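Local atomic coordinates of unsaturated glucuronyl hydrolase (Streptococcus agalactiae, PDB entry 2ZZR), a protein that hydrolyses unsaturated hyaluronate, chondroitin and heparin disaccharides, releasing the unsaturated uronic acid from its 1,3 or 1,4 glycosidic link. Residues N208-D213 with K272-Y277; A216-Y221 with S242-G247; Q236-E241 with L292-G297; R281-E284 with S288-D291. One frame throughout, in Å; residues are numbered along the deposited sequence. Where two conformers were deposited one is given.

Contact 1 of 4, residues N208-D213 with K272-Y277; sequences NVVRDD and KGMTNY. With SO4 (sulfate ion), chain B.
Val-210 and Met-274 lie opposite each other with their CA atoms 8.3 Å apart, and Asp-213 comes to a similar distance from Gly-273. The chain of 208-213 runs out of helix 192-209 into a loop that passes beside helix 265-280, which carries 272-277. No hydrogen bond joins the two segments. Val-210 and Met-274 meet tip to tip, with CG2 of Val-210 3.8 Å from SD of Met-274. CG1 touches the same sulfur. The Met-274 side chain also packs on helix 245-262, at Gln-248 and Ile-255. Tyr-277 has CG anti to its backbone N (chi1 -178°), which sends the ring toward the loop. Its CD1 lies 3.6 Å from O of Asp-213. A water spans the polar ends, 2.7 Å from OD1 of Asp-213 and 2.7 Å from OH of Tyr-277. That hydroxyl also bonds OG of Ser-243 in the conformer given, while OD2 of Asp-213 bonds Ser-215. A sulfate, probably from the crystallisation liquor, lies on the loop: NE and NH1 of Arg-211 bond its O3 at the guanidinium edge, and N of Asp-212 is 2.8 Å from its O2. Helix and loop thus meet through apolar contact at Val-210 and through water at Asp-213.

Contact 2 of 4, residues A216-Y221 with S242-G247; sequences AFHTFY and SSWARG
Ala-216 and His-218 approach the start of helix 245-262, and the CA atoms of His-218 and Gly-247 are 6.1 Å apart. His-218 and Thr-219 form a classic beta bulge opposite Val-233, where strand 219-222 enters its three-stranded antiparallel sheet. Trp-244 is the N-cap residue of the helix. The contact thus joins the entry of a strand to the first turn of a helix.

The His-218 and Trp-244 rings are inclined at 50°, with the imidazole centroid 5.3 Å from that of the six-membered indole ring. CZ3 of Trp-244 comes in at the imidazole edge. The indole CG is anti to the backbone N (chi1 176°), and the ring system reaches over its own helix start. There N of Gly-247 lies 3.3 Å above the indole plane, and CB of Arg-246 packs on the same face. Arg-246 is a probable substrate-binding residue, and its guanidinium forms a salt bridge with Asp-303.

No direct hydrogen bond crosses the contact; water fills that role. One water donates to O of Ala-216, 2.6 Å away, and weakly to O of Ser-242. A second also donates to O of Ala-216, but its leg to O of Trp-244 is unusually short and so doubtful. CB of Ala-216 rests against the backbone of Gly-247, 4.0 Å from its carbonyl O.

Contact 3 of 4, residues Q236-E241 with L292-G297; sequences QGYSDE and LIFTDG. With SO4 (sulfate ion), chain C.
Tyr-238 and Phe-294 form an edge-to-face pair. The edge of Phe-294 is turned to the face of Tyr-238, with planes at 77° and ring centroids 5.0 Å apart. CZ of Phe-294 makes the closest touch, 3.6 Å from CG of Tyr-238. It sits 3.5 Å above the tyrosine plane, offset toward the rim. Ile-293 joins from the neighbouring position. Its CG1 lies between the backbone N and the carbonyl carbon (chi1 61°), which carries CD1 to 3.6 Å from CD2 of Tyr-238. The same side chain lies against its neighbour: CG1 of Ile-293 is 3.9 Å above the centre of the Phe-294 ring. One phenylalanine face is thus covered by the isoleucine while the edge presses on the tyrosine. Asp-291 ties the two backbones: OD1 accepts from N of Tyr-238 and OD2 from N of Ile-293. Farther along, N of Gly-297 donates to a sulfate oxygen, O1, at 2.9 Å. Tyr-238 also meets the ring of Trp-365, and Phe-294 that of Trp-290. These four rings form a small aromatic cluster at the surface, with Ile-293 against it. It joins the loop between strand 229-233 and helix 245-262 to the loop between helices 265-280 and 304-318.

Contact 4 of 4, residues R281-E284 with S288-D291; sequences RLPE and SYWD. With SO4 (sulfate ion), chain C.
Pro-283 and Tyr-289 meet because the tyrosine CG is anti to its own carbonyl carbon (chi1 -82°), which swings the ring back toward the proline. Leu-282 has a similar first torsion (chi1 -68°), and its CD2 reaches the backbone of Ser-288. Both segments belong to the long loop between helices 265-280 and 304-318 of this alpha-barrel enzyme. The chain doubles back here after only three intervening residues, and the CA atoms of Leu-282 and Ser-288 come within 5.2 Å.

The proline approaches the tyrosine at its ring edge. CB of Pro-283 lies 3.6 Å from CE2 of Tyr-289, and CG makes an equally close touch. CD2 of Leu-282 packs on the Ser-288 backbone, 3.6 Å from its N, with CB of Ser-288 at 3.9 Å. The serine hydroxyl bonds Thr-307, at the start of helix 304-318.

No direct hydrogen bond crosses the turn. A water does so instead, donating to O of Arg-281 and accepting from N of Tyr-289. The loop is also held by Arg-281, in a salt bridge with Glu-9, and by Arg-16, which bonds O of Leu-282. A sulfate, probably from the crystallisation liquor, is bound at the far end of the tyrosine ring as well as by N of Gly-297 and Gly-299. OH of Tyr-289 donates to sulfate O2 at 2.7 Å.

From the N terminus, the end of helix 192-209 opens contact 1, which closes at helix 265-280. Contact 2 opens and closes within that loop and ties strand 219-222 to the start of helix 245-262. Contact 3 starts at 236-241, between the two halves of contact 2, and closes at 292-297, so it crosses both contacts 1 and 2. Contact 4 follows contacts 1 and 2 in series and falls wholly within the span of contact 3. Contacts 1 and 2 join at Val-209 with Phe-217. Asp-291 of contact 4 bonds residues of contacts 2 and 3, and one sulfate touches both contacts 3 and 4.

Contact 1 of 4, residues N208-D213 with K272-Y277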
loop_
_atom_site.group_PDB
_atom_site.type_symbol
_atom_site.label_atom_id
_atom_site.label_comp_id
_atom_site.label_asym_id
_atom_site.label_seq_id
_atom_site.Cartn_x
_atom_site.Cartn_y
_atom_site.Cartn_z
ATOM N N ASN A 208 6.026 18.114 -1.554
ATOM C CA ASN A 208 6.185 18.425 -0.133
ATOM C C ASN A 208 6.489 17.218 0.751
ATOM O O ASN A 208 7.484 17.219 1.483
ATOM C CB ASN A 208 4.960 19.187 0.379
ATOM C CG ASN A 208 4.730 20.495 -0.363
ATOM O OD1 ASN A 208 5.527 21.432 -0.254
ATOM N ND2 ASN A 208 3.647 20.564 -1.121
ATOM N N VAL A 209 5.651 16.181 0.673
ATOM C CA VAL A 209 5.841 15.005 1.530
ATOM C C VAL A 209 7.016 14.141 1.054
ATOM O O VAL A 209 7.582 13.363 1.829
ATOM C CB VAL A 209 4.517 14.203 1.721
ATOM C CG1 VAL A 209 4.299 13.191 0.591
ATOM C CG2 VAL A 209 4.494 13.512 3.091
ATOM N N VAL A 210 7.382 14.282 -0.223
ATOM C CA VAL A 210 8.626 13.721 -0.729
ATOM C C VAL A 210 9.699 14.798 -0.575
ATOM O O VAL A 210 9.494 15.948 -0.977
ATOM C CB VAL A 210 8.511 13.282 -2.210
ATOM C CG1 VAL A 210 9.814 12.642 -2.695
ATOM C CG2 VAL A 210 7.344 12.308 -2.385
ATOM N N ARG A 211 10.826 14.420 0.021
ATOM C CA ARG A 211 11.914 15.360 0.311
ATOM C C ARG A 211 12.907 15.471 -0.849
ATOM O O ARG A 211 12.949 14.607 -1.725
ATOM C CB ARG A 211 12.647 14.939 1.590
ATOM C CG ARG A 211 11.736 14.778 2.802
ATOM C CD ARG A 211 12.539 14.643 4.096
ATOM N NE ARG A 211 13.136 15.917 4.492
ATOM C CZ ARG A 211 13.735 16.146 5.660
ATOM N NH1 ARG A 211 14.237 17.351 5.917
ATOM N NH2 ARG A 211 13.836 15.182 6.567
ATOM N N ASP A 212 13.723 16.528 -0.830
ATOM C CA ASP A 212 14.710 16.777 -1.885
ATOM C C ASP A 212 15.715 15.644 -2.090
ATOM O O ASP A 212 16.271 15.507 -3.178
ATOM C CB ASP A 212 15.460 18.096 -1.632
ATOM C CG ASP A 212 14.590 19.322 -1.840
ATOM O OD1 ASP A 212 13.365 19.195 -2.056
ATOM O OD2 ASP A 212 15.138 20.442 -1.780
ATOM N N ASP A 213 15.951 14.841 -1.050
ATOM C CA ASP A 213 16.883 13.717 -1.132
ATOM C C ASP A 213 16.191 12.412 -1.525
ATOM O O ASP A 213 16.801 11.346 -1.482
ATOM C CB ASP A 213 17.649 13.543 0.190
ATOM C CG ASP A 213 16.744 13.179 1.369
ATOM O OD1 ASP A 213 17.295 12.937 2.466
ATOM O OD2 ASP A 213 15.499 13.147 1.224
ATOM N N LYS A 272 11.931 6.865 -9.646
ATOM C CA LYS A 272 13.320 6.430 -9.698
ATOM C C LYS A 272 14.057 6.915 -8.444
ATOM O O LYS A 272 14.799 6.156 -7.822
ATOM C CB LYS A 272 13.987 6.921 -10.991
ATOM C CG LYS A 272 13.585 6.089 -12.237
ATOM C CD LYS A 272 13.708 6.871 -13.567
ATOM C CE LYS A 272 15.147 7.244 -13.931
ATOM N NZ LYS A 272 16.032 6.095 -14.264
ATOM N N GLY A 273 13.808 8.159 -8.056
ATOM C CA GLY A 273 14.430 8.729 -6.854
ATOM C C GLY A 273 14.081 7.946 -5.599
ATOM O O GLY A 273 14.973 7.494 -4.866
ATOM N N MET A 274 12.783 7.767 -5.358
ATOM C CA MET A 274 12.316 7.097 -4.136
ATOM C C MET A 274 12.699 5.624 -4.090
ATOM O O MET A 274 13.049 5.099 -3.031
ATOM C CB MET A 274 10.801 7.254 -3.959
ATOM C CG MET A 274 10.326 8.699 -3.828
ATOM S SD MET A 274 8.701 8.848 -3.072
ATOM C CE MET A 274 9.062 8.455 -1.354
ATOM N N THR A 275 12.649 4.956 -5.242
ATOM C CA THR A 275 12.948 3.531 -5.304
ATOM C C THR A 275 14.441 3.275 -5.120
ATOM O O THR A 275 14.828 2.355 -4.392
ATOM C CB THR A 275 12.414 2.913 -6.616
ATOM O OG1 THR A 275 11.011 3.191 -6.709
ATOM C CG2 THR A 275 12.624 1.410 -6.644
ATOM N N ASN A 276 15.277 4.099 -5.747
ATOM C CA ASN A 276 16.724 3.921 -5.616
ATOM C C ASN A 276 17.151 4.163 -4.175
ATOM O O ASN A 276 18.003 3.458 -3.657
ATOM C CB ASN A 276 17.493 4.828 -6.572
ATOM C CG ASN A 276 17.260 4.467 -8.031
ATOM O OD1 ASN A 276 16.483 3.558 -8.336
ATOM N ND2 ASN A 276 17.929 5.179 -8.940
ATOM N N TYR A 277 16.525 5.145 -3.537
ATOM C CA TYR A 277 16.766 5.444 -2.125
ATOM C C TYR A 277 16.477 4.211 -1.264
ATOM O O TYR A 277 17.278 3.832 -0.403
ATOM C CB TYR A 277 15.893 6.621 -1.706
ATOM C CG TYR A 277 16.083 7.067 -0.277
ATOM C CD1 TYR A 277 16.944 8.122 0.032
ATOM C CD2 TYR A 277 15.386 6.449 0.762
ATOM C CE1 TYR A 277 17.115 8.543 1.356
ATOM C CE2 TYR A 277 15.550 6.861 2.084
ATOM C CZ TYR A 277 16.417 7.900 2.371
ATOM O OH TYR A 277 16.577 8.309 3.679
HETATM S S SO4 B . 13.208 19.069 2.378
HETATM O O1 SO4 B . 13.107 20.509 2.157
HETATM O O2 SO4 B . 13.734 18.436 1.175
HETATM O O3 SO4 B . 14.094 18.799 3.509
HETATM O O4 SO4 B . 11.880 18.533 2.661
HETATM O O HOH W 1 17.338 10.865 4.254
#

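Contact 2 of 4, residues A216-Y221 with S242-G247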
loop_
_atom_site.group_PDB
_atom_site.type_symbol
_atom_site.label_atom_id
_atom_site.label_comp_id
_atom_site.label_asym_id
_atom_site.label_seq_id
_atom_site.Cartn_x
_atom_site.Cartn_y
_atom_site.Cartn_z
ATOM N N ALA A 216 11.099 10.280 2.403
ATOM C CA ALA A 216 9.708 10.661 2.604
ATOM C C ALA A 216 9.446 11.136 4.021
ATOM O O ALA A 216 9.898 10.507 4.981
ATOM C CB ALA A 216 8.793 9.482 2.276
ATOM N N PHE A 217 8.723 12.249 4.137
ATOM C CA PHE A 217 8.028 12.600 5.374
ATOM C C PHE A 217 6.821 11.674 5.513
ATOM O O PHE A 217 6.337 11.112 4.530
ATOM C CB PHE A 217 7.508 14.037 5.333
ATOM C CG PHE A 217 8.562 15.091 5.509
ATOM C CD1 PHE A 217 8.770 16.045 4.520
ATOM C CD2 PHE A 217 9.328 15.153 6.675
ATOM C CE1 PHE A 217 9.733 17.045 4.680
ATOM C CE2 PHE A 217 10.297 16.140 6.838
ATOM C CZ PHE A 217 10.491 17.090 5.842
ATOM N N HIS A 218 6.330 11.527 6.737
ATOM C CA HIS A 218 5.062 10.847 6.980
ATOM C C HIS A 218 3.924 11.834 6.754
ATOM O O HIS A 218 2.950 11.534 6.058
ATOM C CB HIS A 218 5.034 10.298 8.418
ATOM C CG HIS A 218 3.683 9.842 8.877
ATOM N ND1 HIS A 218 3.300 8.519 8.876
ATOM C CD2 HIS A 218 2.633 10.535 9.377
ATOM C CE1 HIS A 218 2.067 8.417 9.338
ATOM N NE2 HIS A 218 1.641 9.626 9.655
ATOM N N THR A 219 4.081 13.019 7.341
ATOM C CA THR A 219 3.048 14.042 7.397
ATOM C C THR A 219 3.582 15.351 6.821
ATOM O O THR A 219 4.770 15.661 6.968
ATOM C CB THR A 219 2.614 14.269 8.876
ATOM O OG1 THR A 219 1.957 13.099 9.373
ATOM C CG2 THR A 219 1.666 15.446 9.018
ATOM N N PHE A 220 2.712 16.118 6.167
ATOM C CA PHE A 220 3.079 17.470 5.753
ATOM C C PHE A 220 1.962 18.456 6.039
ATOM O O PHE A 220 0.828 18.260 5.609
ATOM C CB PHE A 220 3.501 17.542 4.276
ATOM C CG PHE A 220 4.433 18.683 3.988
ATOM C CD1 PHE A 220 5.807 18.479 3.965
ATOM C CD2 PHE A 220 3.940 19.967 3.792
ATOM C CE1 PHE A 220 6.682 19.541 3.727
ATOM C CE2 PHE A 220 4.802 21.035 3.557
ATOM C CZ PHE A 220 6.170 20.823 3.527
ATOM N N TYR A 221 2.307 19.519 6.767
ATOM C CA TYR A 221 1.350 20.541 7.175
ATOM C C TYR A 221 1.252 21.693 6.190
ATOM O O TYR A 221 2.242 22.086 5.579
ATOM C CB TYR A 221 1.747 21.119 8.539
ATOM C CG TYR A 221 1.464 20.199 9.696
ATOM C CD1 TYR A 221 2.406 19.257 10.110
ATOM C CD2 TYR A 221 0.249 20.271 10.377
ATOM C CE1 TYR A 221 2.142 18.407 11.186
ATOM C CE2 TYR A 221 -0.023 19.424 11.454
ATOM C CZ TYR A 221 0.921 18.500 11.845
ATOM O OH TYR A 221 0.655 17.663 12.904
ATOM N N SER A 242 15.969 9.778 10.869
ATOM C CA SER A 242 15.833 8.437 10.308
ATOM C C SER A 242 14.902 8.389 9.086
ATOM O O SER A 242 14.445 9.434 8.600
ATOM C CB SER A 242 15.391 7.439 11.386
ATOM O OG SER A 242 14.053 7.672 11.787
ATOM N N SER A 243 14.625 7.172 8.614
ATOM C CA SER A 243 13.853 6.970 7.390
ATOM C C SER A 243 12.881 5.796 7.519
ATOM O O SER A 243 13.229 4.652 7.226
ATOM C CB SER A 243 14.800 6.755 6.206
ATOM O OG SER A 243 14.111 6.889 4.980
ATOM N N TRP A 244 11.663 6.092 7.962
ATOM C CA TRP A 244 10.619 5.081 8.160
ATOM C C TRP A 244 10.361 4.315 6.861
ATOM O O TRP A 244 10.055 4.919 5.839
ATOM C CB TRP A 244 9.352 5.769 8.662
ATOM C CG TRP A 244 8.146 4.890 8.824
ATOM C CD1 TRP A 244 8.068 3.705 9.507
ATOM C CD2 TRP A 244 6.832 5.157 8.329
ATOM N NE1 TRP A 244 6.785 3.215 9.453
ATOM C CE2 TRP A 244 6.006 4.084 8.733
ATOM C CE3 TRP A 244 6.269 6.200 7.580
ATOM C CZ2 TRP A 244 4.646 4.020 8.405
ATOM C CZ3 TRP A 244 4.917 6.135 7.254
ATOM C CH2 TRP A 244 4.122 5.050 7.667
ATOM N N ALA A 245 10.505 2.992 6.908
ATOM C CA ALA A 245 10.524 2.182 5.683
ATOM C C ALA A 245 9.199 2.173 4.929
ATOM O O ALA A 245 9.178 2.326 3.701
ATOM C CB ALA A 245 10.981 0.749 5.983
ATOM N N ARG A 246 8.090 1.994 5.645
ATOM C CA ARG A 246 6.802 1.895 4.958
ATOM C C ARG A 246 6.377 3.195 4.266
ATOM O O ARG A 246 5.764 3.159 3.197
ATOM C CB ARG A 246 5.701 1.348 5.873
ATOM C CG ARG A 246 4.424 1.019 5.094
ATOM C CD ARG A 246 3.501 0.086 5.855
ATOM N NE ARG A 246 3.001 0.687 7.097
ATOM C CZ ARG A 246 3.396 0.336 8.320
ATOM N NH1 ARG A 246 4.307 -0.612 8.485
ATOM N NH2 ARG A 246 2.869 0.931 9.386
ATOM N N GLY A 247 6.729 4.338 4.852
ATOM C CA GLY A 247 6.455 5.629 4.224
ATOM C C GLY A 247 7.106 5.734 2.858
ATOM O O GLY A 247 6.487 6.205 1.903
HETATM O O HOH W 2 9.726 7.402 5.400
HETATM O O HOH W 3 12.107 7.918 3.898
HETATM O O HOH W 4 11.909 10.485 6.658
#

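Contact 3 of 4, residues Q236-E241 with L292-G297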
loop_
_atom_site.group_PDB
_atom_site.type_symbol
_atom_site.label_atom_id
_atom_site.label_comp_id
_atom_site.label_asym_id
_atom_site.label_seq_id
_atom_site.Cartn_x
_atom_site.Cartn_y
_atom_site.Cartn_z
ATOM N N GLN A 236 6.524 8.012 13.018
ATOM C CA GLN A 236 6.595 6.551 12.946
ATOM C C GLN A 236 8.005 5.995 12.739
ATOM O O GLN A 236 8.230 4.793 12.906
ATOM C CB GLN A 236 5.609 5.989 11.910
ATOM C CG GLN A 236 4.154 6.053 12.373
ATOM C CD GLN A 236 3.220 5.156 11.582
ATOM O OE1 GLN A 236 3.399 3.937 11.521
ATOM N NE2 GLN A 236 2.194 5.756 10.993
ATOM N N GLY A 237 8.956 6.865 12.404
ATOM C CA GLY A 237 10.350 6.454 12.250
ATOM C C GLY A 237 11.083 6.471 13.580
ATOM O O GLY A 237 10.564 6.989 14.568
ATOM N N TYR A 238 12.292 5.913 13.598
ATOM C CA TYR A 238 13.102 5.819 14.819
ATOM C C TYR A 238 13.413 7.186 15.431
ATOM O O TYR A 238 13.219 7.395 16.634
ATOM C CB TYR A 238 14.397 5.053 14.534
ATOM C CG TYR A 238 15.275 4.835 15.750
ATOM C CD1 TYR A 238 14.927 3.904 16.726
ATOM C CD2 TYR A 238 16.460 5.558 15.917
ATOM C CE1 TYR A 238 15.733 3.694 17.844
ATOM C CE2 TYR A 238 17.275 5.356 17.033
ATOM C CZ TYR A 238 16.902 4.421 17.991
ATOM O OH TYR A 238 17.697 4.209 19.096
ATOM N N SER A 239 13.890 8.106 14.598
ATOM C CA SER A 239 14.286 9.438 15.049
ATOM C C SER A 239 13.977 10.480 13.976
ATOM O O SER A 239 13.526 10.134 12.884
ATOM C CB SER A 239 15.779 9.459 15.399
ATOM O OG SER A 239 16.588 9.290 14.246
ATOM N N ASP A 240 14.227 11.750 14.293
ATOM C CA ASP A 240 14.008 12.850 13.351
ATOM C C ASP A 240 14.911 12.747 12.129
ATOM O O ASP A 240 14.594 13.297 11.071
ATOM C CB ASP A 240 14.248 14.203 14.032
ATOM C CG ASP A 240 13.315 14.451 15.199
ATOM O OD1 ASP A 240 13.675 15.281 16.065
ATOM O OD2 ASP A 240 12.231 13.828 15.262
ATOM N N GLU A 241 16.034 12.051 12.288
ATOM C CA GLU A 241 17.041 11.934 11.236
ATOM C C GLU A 241 16.932 10.613 10.474
ATOM O O GLU A 241 17.702 10.364 9.544
ATOM C CB GLU A 241 18.451 12.085 11.827
ATOM C CG GLU A 241 18.793 13.497 12.327
ATOM C CD GLU A 241 18.021 13.890 13.579
ATOM O OE1 GLU A 241 17.903 13.054 14.503
ATOM O OE2 GLU A 241 17.533 15.038 13.644
ATOM N N LEU A 292 14.862 2.551 7.685
ATOM C CA LEU A 292 15.940 2.355 6.721
ATOM C C LEU A 292 17.320 2.789 7.236
ATOM O O LEU A 292 18.327 2.559 6.566
ATOM C CB LEU A 292 15.604 3.034 5.382
ATOM C CG LEU A 292 14.385 2.484 4.617
ATOM C CD1 LEU A 292 14.052 3.367 3.411
ATOM C CD2 LEU A 292 14.608 1.039 4.176
ATOM N N ILE A 293 17.376 3.383 8.428
ATOM C CA ILE A 293 18.677 3.686 9.048
ATOM C C ILE A 293 19.355 2.424 9.573
ATOM O O ILE A 293 20.575 2.404 9.772
ATOM C CB ILE A 293 18.608 4.769 10.163
ATOM C CG1 ILE A 293 17.695 4.337 11.319
ATOM C CG2 ILE A 293 18.205 6.100 9.567
ATOM C CD1 ILE A 293 17.973 5.066 12.637
ATOM N N PHE A 294 18.565 1.373 9.778
ATOM C CA PHE A 294 19.083 0.101 10.264
ATOM C C PHE A 294 19.382 -0.874 9.139
ATOM O O PHE A 294 18.647 -0.958 8.152
ATOM C CB PHE A 294 18.113 -0.542 11.262
ATOM C CG PHE A 294 17.767 0.341 12.426
ATOM C CD1 PHE A 294 18.761 0.802 13.289
ATOM C CD2 PHE A 294 16.446 0.706 12.668
ATOM C CE1 PHE A 294 18.444 1.623 14.365
ATOM C CE2 PHE A 294 16.115 1.524 13.744
ATOM C CZ PHE A 294 17.117 1.982 14.599
ATOM N N THR A 295 20.471 -1.612 9.303
ATOM C CA THR A 295 20.821 -2.688 8.394
ATOM C C THR A 295 21.287 -3.904 9.210
ATOM O O THR A 295 21.043 -3.969 10.419
ATOM C CB THR A 295 21.861 -2.227 7.327
ATOM O OG1 THR A 295 22.022 -3.253 6.337
ATOM C CG2 THR A 295 23.214 -1.889 7.970
ATOM N N ASP A 296 21.927 -4.864 8.551
ATOM C CA ASP A 296 22.407 -6.082 9.200
ATOM C C ASP A 296 23.249 -5.781 10.436
ATOM O O ASP A 296 24.113 -4.906 10.407
ATOM C CB ASP A 296 23.211 -6.921 8.207
ATOM C CG ASP A 296 22.394 -7.319 6.991
ATOM O OD1 ASP A 296 22.695 -6.817 5.886
ATOM O OD2 ASP A 296 21.443 -8.114 7.149
ATOM N N GLY A 297 22.972 -6.497 11.524
ATOM C CA GLY A 297 23.721 -6.330 12.771
ATOM C C GLY A 297 23.078 -5.413 13.797
ATOM O O GLY A 297 23.488 -5.398 14.961
HETATM S S SO4 C . 20.245 -8.522 12.962
HETATM O O1 SO4 C . 21.252 -8.772 11.937
HETATM O O2 SO4 C . 19.670 -7.194 12.788
HETATM O O3 SO4 C . 19.185 -9.518 12.881
HETATM O O4 SO4 C . 20.872 -8.590 14.280
#

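Contact 4 of 4, residues R281-E284 with S288-D291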
loop_
_atom_site.group_PDB
_atom_site.type_symbol
_atom_site.label_atom_id
_atom_site.label_comp_id
_atom_site.label_asym_id
_atom_site.label_seq_id
_atom_site.Cartn_x
_atom_site.Cartn_y
_atom_site.Cartn_z
ATOM N N ARG A 281 19.192 1.197 0.690
ATOM C CA ARG A 281 19.147 1.035 2.138
ATOM C C ARG A 281 18.610 -0.322 2.593
ATOM O O ARG A 281 18.375 -0.542 3.784
ATOM C CB ARG A 281 18.399 2.205 2.772
ATOM C CG ARG A 281 19.209 3.492 2.713
ATOM C CD ARG A 281 18.356 4.741 2.815
ATOM N NE ARG A 281 19.168 5.952 2.642
ATOM C CZ ARG A 281 19.614 6.411 1.470
ATOM N NH1 ARG A 281 19.330 5.774 0.336
ATOM N NH2 ARG A 281 20.341 7.524 1.429
ATOM N N LEU A 282 18.444 -1.236 1.635
ATOM C CA LEU A 282 18.095 -2.627 1.927
ATOM C C LEU A 282 19.303 -3.397 2.457
ATOM O O LEU A 282 20.425 -3.180 1.992
ATOM C CB LEU A 282 17.558 -3.333 0.674
ATOM C CG LEU A 282 16.206 -2.875 0.118
ATOM C CD1 LEU A 282 15.875 -3.669 -1.131
ATOM C CD2 LEU A 282 15.087 -3.006 1.148
ATOM N N PRO A 283 19.079 -4.308 3.424
ATOM C CA PRO A 283 20.162 -5.149 3.947
ATOM C C PRO A 283 20.478 -6.333 3.036
ATOM O O PRO A 283 19.937 -6.427 1.930
ATOM C CB PRO A 283 19.584 -5.651 5.271
ATOM C CG PRO A 283 18.132 -5.783 4.982
ATOM C CD PRO A 283 17.799 -4.595 4.100
ATOM N N GLU A 284 21.337 -7.238 3.509
ATOM C CA GLU A 284 21.813 -8.373 2.714
ATOM C C GLU A 284 20.703 -9.209 2.063
ATOM O O GLU A 284 20.822 -9.583 0.894
ATOM C CB GLU A 284 22.740 -9.265 3.556
ATOM C CG GLU A 284 23.739 -10.097 2.750
ATOM C CD GLU A 284 23.123 -11.323 2.091
ATOM O OE1 GLU A 284 22.174 -11.910 2.663
ATOM O OE2 GLU A 284 23.594 -11.704 0.994
ATOM N N SER A 288 13.600 -4.785 3.864
ATOM C CA SER A 288 13.751 -3.564 4.645
ATOM C C SER A 288 13.621 -3.794 6.147
ATOM O O SER A 288 12.699 -4.471 6.601
ATOM C CB SER A 288 12.693 -2.548 4.219
ATOM O OG SER A 288 11.392 -3.078 4.410
ATOM N N TYR A 289 14.559 -3.225 6.902
ATOM C CA TYR A 289 14.368 -3.038 8.336
ATOM C C TYR A 289 13.237 -2.027 8.494
ATOM O O TYR A 289 12.910 -1.307 7.546
ATOM C CB TYR A 289 15.667 -2.560 9.004
ATOM C CG TYR A 289 16.625 -3.691 9.309
ATOM C CD1 TYR A 289 16.728 -4.215 10.602
ATOM C CD2 TYR A 289 17.418 -4.253 8.308
ATOM C CE1 TYR A 289 17.600 -5.265 10.887
ATOM C CE2 TYR A 289 18.288 -5.311 8.584
ATOM C CZ TYR A 289 18.381 -5.801 9.882
ATOM O OH TYR A 289 19.241 -6.844 10.165
ATOM N N TRP A 290 12.621 -1.982 9.671
ATOM C CA TRP A 290 11.434 -1.148 9.866
ATOM C C TRP A 290 11.732 0.336 9.648
ATOM O O TRP A 290 10.862 1.118 9.249
ATOM C CB TRP A 290 10.817 -1.409 11.242
ATOM C CG TRP A 290 11.598 -0.840 12.383
ATOM C CD1 TRP A 290 12.623 -1.440 13.062
ATOM C CD2 TRP A 290 11.410 0.441 12.986
ATOM N NE1 TRP A 290 13.087 -0.603 14.054
ATOM C CE2 TRP A 290 12.357 0.557 14.029
ATOM C CE3 TRP A 290 10.528 1.505 12.751
ATOM C CZ2 TRP A 290 12.450 1.696 14.827
ATOM C CZ3 TRP A 290 10.623 2.638 13.541
ATOM C CH2 TRP A 290 11.574 2.721 14.573
ATOM N N ASP A 291 12.974 0.709 9.931
ATOM C CA ASP A 291 13.491 2.021 9.603
ATOM C C ASP A 291 14.754 1.817 8.789
ATOM O O ASP A 291 15.607 0.997 9.147
ATOM C CB ASP A 291 13.791 2.825 10.868
ATOM C CG ASP A 291 14.002 4.292 10.575
ATOM O OD1 ASP A 291 13.249 5.121 11.123
ATOM O OD2 ASP A 291 14.910 4.615 9.775
HETATM S S SO4 C . 20.245 -8.522 12.962
HETATM O O1 SO4 C . 21.252 -8.772 11.937
HETATM O O2 SO4 C . 19.670 -7.194 12.788
HETATM O O3 SO4 C . 19.185 -9.518 12.881
HETATM O O4 SO4 C . 20.872 -8.590 14.280
HETATM O O HOH W 5 17.014 -1.607 6.004
#